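Local atomic coordinates of cyanophycinase-like exopeptidase (actinobacterium SCGC AAA027-L06, PDB entry 6NQC), a protein that probably hydrolyses peptides as a serine exopeptidase of family S51, the family that includes cyanophycinase. Residues K92-L97 / T134-G139. Sequence-based numbering, arbitrary orientation.
Sequences KFLPVL and TPLWQG. With SO4 (sulfate ion), chain B.
Leu136, in the first turn of helix 135-145, reaches Leu94 and Val96 with its two methyls, and these apolar touches are the closest approaches between the segments. Its CA-CB bond is directed at segment 92-97, though CB makes no contact there; CG, anti to the backbone N (chi1 -177°), carries the fork outward from the helix. From the fork, CD1 meets Leu94 CD2 at 4.0 Å, the two side chains running past one another in opposing senses. CD2 meets Val96 CG2 at 3.9 Å, methyl to methyl, tip to tip. Between Leu94 and Val96 the chain folds into an inverse gamma turn centred on Pro95, closed by Val96 N to Leu94 O at 2.7 Å, and both CB atoms leave the backbone on the helix side. Phe107 of helix 105-110 also packs on Leu136 and Val96. Thr134 is the N-cap, its OG1 accepting from Trp137 N at 3.1 Å. At the strand end, Phe93 N donates to sulfate O4 at 2.8 Å; Arg81 also binds this ion, probably a crystallisation additive. Plain apolar packing thus joins the turn after edge strand 90-93 of the central mixed sheet to a capped helix N-terminus in this alpha/beta S51 peptidase fold.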
loop_
_atom_site.group_PDB
_atom_site.type_symbol
_atom_site.label_atom_id
_atom_site.label_comp_id
_atom_site.label_asym_id
_atom_site.label_seq_id
_atom_site.Cartn_x
_atom_site.Cartn_y
_atom_site.Cartn_z
ATOM N N LYS A 92 14.726 6.657 0.846
ATOM C CA LYS A 92 15.521 5.461 1.079
ATOM C C LYS A 92 14.902 4.358 0.230
ATOM O O LYS A 92 13.837 3.837 0.587
ATOM C CB LYS A 92 15.529 5.068 2.552
ATOM C CG LYS A 92 16.096 6.172 3.453
ATOM C CD LYS A 92 17.581 6.309 3.245
ATOM C CE LYS A 92 18.288 6.750 4.515
ATOM N NZ LYS A 92 19.676 7.196 4.213
ATOM N N PHE A 93 15.515 4.062 -0.908
ATOM C CA PHE A 93 15.122 2.934 -1.756
ATOM C C PHE A 93 15.690 1.652 -1.194
ATOM O O PHE A 93 16.897 1.544 -0.990
ATOM C CB PHE A 93 15.633 3.173 -3.171
ATOM C CG PHE A 93 15.129 2.215 -4.195
ATOM C CD1 PHE A 93 13.831 2.305 -4.686
ATOM C CD2 PHE A 93 15.982 1.276 -4.745
ATOM C CE1 PHE A 93 13.389 1.454 -5.634
ATOM C CE2 PHE A 93 15.552 0.429 -5.730
ATOM C CZ PHE A 93 14.260 0.518 -6.186
ATOM N N LEU A 94 14.828 0.689 -0.922
ATOM C CA LEU A 94 15.241 -0.601 -0.343
ATOM C C LEU A 94 15.172 -1.634 -1.442
ATOM O O LEU A 94 14.074 -2.120 -1.763
ATOM C CB LEU A 94 14.322 -1.021 0.798
ATOM C CG LEU A 94 14.908 -0.975 2.199
ATOM C CD1 LEU A 94 15.306 0.457 2.473
ATOM C CD2 LEU A 94 13.921 -1.458 3.220
ATOM N N PRO A 95 16.296 -1.981 -2.074
ATOM C CA PRO A 95 16.212 -2.897 -3.261
ATOM C C PRO A 95 16.006 -4.351 -2.836
ATOM O O PRO A 95 16.868 -5.165 -2.950
ATOM C CB PRO A 95 17.582 -2.673 -3.908
ATOM C CG PRO A 95 18.511 -2.268 -2.785
ATOM C CD PRO A 95 17.666 -1.477 -1.831
ATOM N N VAL A 96 14.837 -4.619 -2.250
ATOM C CA VAL A 96 14.505 -5.963 -1.780
ATOM C C VAL A 96 13.785 -6.645 -2.937
ATOM O O VAL A 96 12.604 -6.408 -3.179
ATOM C CB VAL A 96 13.661 -5.942 -0.510
ATOM C CG1 VAL A 96 13.150 -7.322 -0.161
ATOM C CG2 VAL A 96 14.487 -5.387 0.640
ATOM N N LEU A 97 14.516 -7.472 -3.683
ATOM C CA LEU A 97 13.974 -8.003 -4.922
ATOM C C LEU A 97 13.650 -9.482 -4.854
ATOM O O LEU A 97 12.888 -9.971 -5.698
ATOM C CB LEU A 97 14.950 -7.752 -6.067
ATOM C CG LEU A 97 15.485 -6.332 -6.193
ATOM C CD1 LEU A 97 16.342 -6.204 -7.447
ATOM C CD2 LEU A 97 14.380 -5.289 -6.213
ATOM N N THR A 134 8.661 -12.283 7.095
ATOM C CA THR A 134 10.086 -12.055 7.058
ATOM C C THR A 134 10.464 -11.063 8.153
ATOM O O THR A 134 9.629 -10.279 8.624
ATOM C CB THR A 134 10.564 -11.473 5.725
ATOM O OG1 THR A 134 9.884 -10.221 5.525
ATOM C CG2 THR A 134 10.319 -12.389 4.564
ATOM N N PRO A 135 11.736 -11.007 8.524
ATOM C CA PRO A 135 12.141 -9.988 9.494
ATOM C C PRO A 135 11.878 -8.586 8.976
ATOM O O PRO A 135 11.501 -7.708 9.750
ATOM C CB PRO A 135 13.637 -10.275 9.706
ATOM C CG PRO A 135 14.043 -11.259 8.700
ATOM C CD PRO A 135 12.829 -11.960 8.200
ATOM N N LEU A 136 12.020 -8.356 7.673
ATOM C CA LEU A 136 11.758 -7.017 7.123
ATOM C C LEU A 136 10.294 -6.627 7.308
ATOM O O LEU A 136 9.979 -5.496 7.712
ATOM C CB LEU A 136 12.143 -6.985 5.642
ATOM C CG LEU A 136 11.977 -5.600 5.010
ATOM C CD1 LEU A 136 13.156 -4.739 5.395
ATOM C CD2 LEU A 136 11.838 -5.699 3.522
ATOM N N TRP A 137 9.385 -7.545 7.020
ATOM C CA TRP A 137 7.970 -7.245 7.223
ATOM C C TRP A 137 7.682 -6.967 8.704
ATOM O O TRP A 137 6.938 -6.053 9.037
ATOM C CB TRP A 137 7.080 -8.402 6.709
ATOM C CG TRP A 137 5.741 -8.191 7.271
ATOM C CD1 TRP A 137 5.144 -8.887 8.279
ATOM C CD2 TRP A 137 4.851 -7.126 6.930
ATOM N NE1 TRP A 137 3.939 -8.305 8.597
ATOM C CE2 TRP A 137 3.724 -7.238 7.772
ATOM C CE3 TRP A 137 4.908 -6.077 6.017
ATOM C CZ2 TRP A 137 2.663 -6.341 7.720
ATOM C CZ3 TRP A 137 3.848 -5.199 5.958
ATOM C CH2 TRP A 137 2.741 -5.340 6.799
ATOM N N GLN A 138 8.263 -7.757 9.613
ATOM C CA GLN A 138 8.027 -7.514 11.031
ATOM C C GLN A 138 8.516 -6.112 11.417
ATOM O O GLN A 138 7.844 -5.400 12.171
ATOM C CB GLN A 138 8.690 -8.610 11.862
ATOM C CG GLN A 138 8.237 -8.662 13.310
ATOM C CD GLN A 138 6.731 -8.735 13.449
ATOM O OE1 GLN A 138 6.040 -9.262 12.571
ATOM N NE2 GLN A 138 6.207 -8.172 14.533
ATOM N N GLY A 139 9.673 -5.691 10.898
ATOM C CA GLY A 139 10.115 -4.310 11.087
ATOM C C GLY A 139 9.137 -3.268 10.568
ATOM O O GLY A 139 8.836 -2.278 11.250
HETATM S S SO4 B . 19.193 5.452 -1.337
HETATM O O1 SO4 B . 19.935 4.324 -1.941
HETATM O O2 SO4 B . 19.751 6.730 -1.786
HETATM O O3 SO4 B . 19.289 5.394 0.139
HETATM O O4 SO4 B . 17.808 5.400 -1.801
#